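Local coordinates for protein EST1E (Clostridium proteoclasticum, PDB 2WTN) that probably hydrolyses feruloyl and related ester bonds as a serine esterase of the alpha/beta-hydrolase fold, and binds ferulic acid in its active site, at residues C30-G35 with Y103-S108. Sequence-based numbering, arbitrary orientation.
Sequences CIIIHG and YMAGHS. With FER (3-(4-hydroxy-3-methoxyphenyl)-2-propenoic acid), chain H.
Parallel beta pairing joins Ile31 and Ile33 to Tyr103, Ala105 and His107 between neighbouring central strands of the main sheet, wholly buried. The two strand segments run 20° from parallel, their axes approaching to 4.4 Å. Four backbone bonds alternate in direction, beginning with Ile31 N to Tyr103 O at 3.0 Å. Ala105 N returns to Ile31 O at 2.7 Å, Ile33 N reaches Ala105 O, and His107 N closes the ladder on Ile33 O. On one face, under helix 43-54, Cys30 SG reaches over the neighbouring strand to Ala105: anti to the backbone N (chi1 -170°), it meets Ala105 CB at 3.7 Å, with Tyr103 CB also beside it; on the other lie Ile31, Ile33 and Met104. Strand order and the Gly106-Ser108-Gly110 pattern fit an alpha/beta-hydrolase, in which the strand leads into a nucleophile elbow. Ser108 has the positive phi (68°) of that strained turn, and its OG is hydrogen-bonded to His228, consistent with a Ser-His-Asp triad completed by Asp200. The carboxyl group of the bound ferulic acid comes to the same end of the pair, where Gly35 CA lies 3.5 Å from FER O1; Phe36 N and Gln109 N, just beyond the two segments, are hydrogen-bonded to the ligand, consistent with the two N-H donors of an oxyanion hole. Beside this site, His34 ND1 donates almost within its ring plane to Gly35 O at 2.8 Å, while its NE2 is hydrogen-bonded to Met64 N; two hydrogen bonds, one at each ring nitrogen, fix the rotation of the imidazole.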
loop_
_atom_site.group_PDB
_atom_site.type_symbol
_atom_site.label_atom_id
_atom_site.label_comp_id
_atom_site.label_asym_id
_atom_site.label_seq_id
_atom_site.Cartn_x
_atom_site.Cartn_y
_atom_site.Cartn_z
ATOM N N CYS B 30 -21.821 9.857 -2.204
ATOM C CA CYS B 30 -20.429 10.382 -2.146
ATOM C C CYS B 30 -19.691 9.868 -0.902
ATOM O O CYS B 30 -20.204 9.936 0.203
ATOM C CB CYS B 30 -20.428 11.911 -2.200
ATOM S SG CYS B 30 -18.751 12.621 -2.438
ATOM N N ILE B 31 -18.516 9.295 -1.095
ATOM C CA ILE B 31 -17.635 8.857 0.057
ATOM C C ILE B 31 -16.828 10.088 0.344
ATOM O O ILE B 31 -16.483 10.850 -0.592
ATOM C CB ILE B 31 -16.772 7.619 -0.298
ATOM C CG1 ILE B 31 -17.686 6.412 -0.540
ATOM C CG2 ILE B 31 -15.683 7.345 0.729
ATOM C CD1 ILE B 31 -17.060 5.236 -1.317
ATOM N N ILE B 32 -16.679 10.369 1.612
ATOM C CA ILE B 32 -15.991 11.577 2.112
ATOM C C ILE B 32 -14.952 11.127 3.166
ATOM O O ILE B 32 -15.294 10.470 4.129
ATOM C CB ILE B 32 -16.988 12.595 2.730
ATOM C CG1 ILE B 32 -18.052 13.052 1.738
ATOM C CG2 ILE B 32 -16.283 13.862 3.158
ATOM C CD1 ILE B 32 -19.042 13.964 2.324
ATOM N N ILE B 33 -13.679 11.447 2.901
ATOM C CA ILE B 33 -12.543 11.104 3.693
ATOM C C ILE B 33 -11.873 12.403 4.279
ATOM O O ILE B 33 -11.499 13.378 3.530
ATOM C CB ILE B 33 -11.505 10.278 2.870
ATOM C CG1 ILE B 33 -12.174 9.122 2.087
ATOM C CG2 ILE B 33 -10.347 9.812 3.736
ATOM C CD1 ILE B 33 -12.823 7.973 2.890
ATOM N N HIS B 34 -11.778 12.421 5.621
ATOM C CA HIS B 34 -11.154 13.516 6.404
ATOM C C HIS B 34 -9.585 13.431 6.219
ATOM O O HIS B 34 -9.040 12.529 5.525
ATOM C CB HIS B 34 -11.520 13.334 7.919
ATOM C CG HIS B 34 -10.972 12.044 8.470
ATOM N ND1 HIS B 34 -9.660 11.916 8.857
ATOM C CD2 HIS B 34 -11.521 10.816 8.620
ATOM C CE1 HIS B 34 -9.420 10.657 9.202
ATOM N NE2 HIS B 34 -10.532 9.968 9.077
ATOM N N GLY B 35 -8.888 14.406 6.806
ATOM C CA GLY B 35 -7.445 14.513 6.753
ATOM C C GLY B 35 -6.713 14.086 7.993
ATOM O O GLY B 35 -7.286 13.461 8.882
ATOM N N TYR B 103 -19.405 8.691 -6.176
ATOM C CA TYR B 103 -18.449 9.750 -6.173
ATOM C C TYR B 103 -17.455 9.654 -4.972
ATOM O O TYR B 103 -17.729 8.997 -3.970
ATOM C CB TYR B 103 -19.218 11.025 -6.048
ATOM C CG TYR B 103 -20.165 11.277 -7.213
ATOM C CD1 TYR B 103 -19.755 12.012 -8.303
ATOM C CD2 TYR B 103 -21.479 10.763 -7.213
ATOM C CE1 TYR B 103 -20.635 12.295 -9.374
ATOM C CE2 TYR B 103 -22.354 11.004 -8.276
ATOM C CZ TYR B 103 -21.941 11.769 -9.335
ATOM O OH TYR B 103 -22.802 11.999 -10.359
ATOM N N MET B 104 -16.334 10.370 -5.063
ATOM C CA MET B 104 -15.475 10.514 -3.878
ATOM C C MET B 104 -15.174 11.949 -3.643
ATOM O O MET B 104 -14.958 12.677 -4.590
ATOM C CB MET B 104 -14.158 9.779 -4.034
ATOM C CG MET B 104 -14.218 8.279 -4.141
ATOM S SD MET B 104 -12.567 7.501 -4.291
ATOM C CE MET B 104 -12.943 5.826 -3.883
ATOM N N ALA B 105 -15.110 12.312 -2.386
ATOM C CA ALA B 105 -14.532 13.572 -1.954
ATOM C C ALA B 105 -13.645 13.438 -0.729
ATOM O O ALA B 105 -13.776 12.511 0.031
ATOM C CB ALA B 105 -15.649 14.554 -1.663
ATOM N N GLY B 106 -12.781 14.426 -0.470
ATOM C CA GLY B 106 -11.873 14.324 0.637
ATOM C C GLY B 106 -11.082 15.576 0.875
ATOM O O GLY B 106 -10.868 16.366 -0.070
ATOM N N HIS B 107 -10.713 15.802 2.145
ATOM C CA HIS B 107 -9.990 17.007 2.534
ATOM C C HIS B 107 -8.547 16.706 2.950
ATOM O O HIS B 107 -8.290 15.812 3.784
ATOM C CB HIS B 107 -10.728 17.780 3.644
ATOM C CG HIS B 107 -10.070 19.078 4.005
ATOM N ND1 HIS B 107 -9.254 19.202 5.097
ATOM C CD2 HIS B 107 -10.051 20.281 3.382
ATOM C CE1 HIS B 107 -8.750 20.426 5.136
ATOM N NE2 HIS B 107 -9.232 21.112 4.114
ATOM N N SER B 108 -7.610 17.387 2.306
ATOM C CA SER B 108 -6.174 17.398 2.724
ATOM C C SER B 108 -5.538 16.057 2.519
ATOM O O SER B 108 -5.568 15.554 1.415
ATOM C CB SER B 108 -6.085 17.909 4.119
ATOM O OG SER B 108 -4.759 18.372 4.397
HETATM C C4 FER H . 2.464 17.707 6.293
HETATM C C5 FER H . 1.528 18.617 5.803
HETATM C C6 FER H . 0.174 18.282 5.758
HETATM C C3 FER H . 2.028 16.447 6.734
HETATM C C2 FER H . 0.654 16.105 6.672
HETATM C C1 FER H . -0.272 17.026 6.191
HETATM C C10 FER H . 2.312 14.257 7.384
HETATM C C7 FER H . -1.601 16.660 6.115
HETATM C C8 FER H . -2.560 17.512 6.621
HETATM C C9 FER H . -3.959 17.211 6.614
HETATM O O1 FER H . -4.379 16.135 6.108
HETATM O O2 FER H . -4.711 18.068 7.162
HETATM O O4 FER H . 3.786 18.052 6.332
HETATM O O3 FER H . 2.940 15.552 7.242
#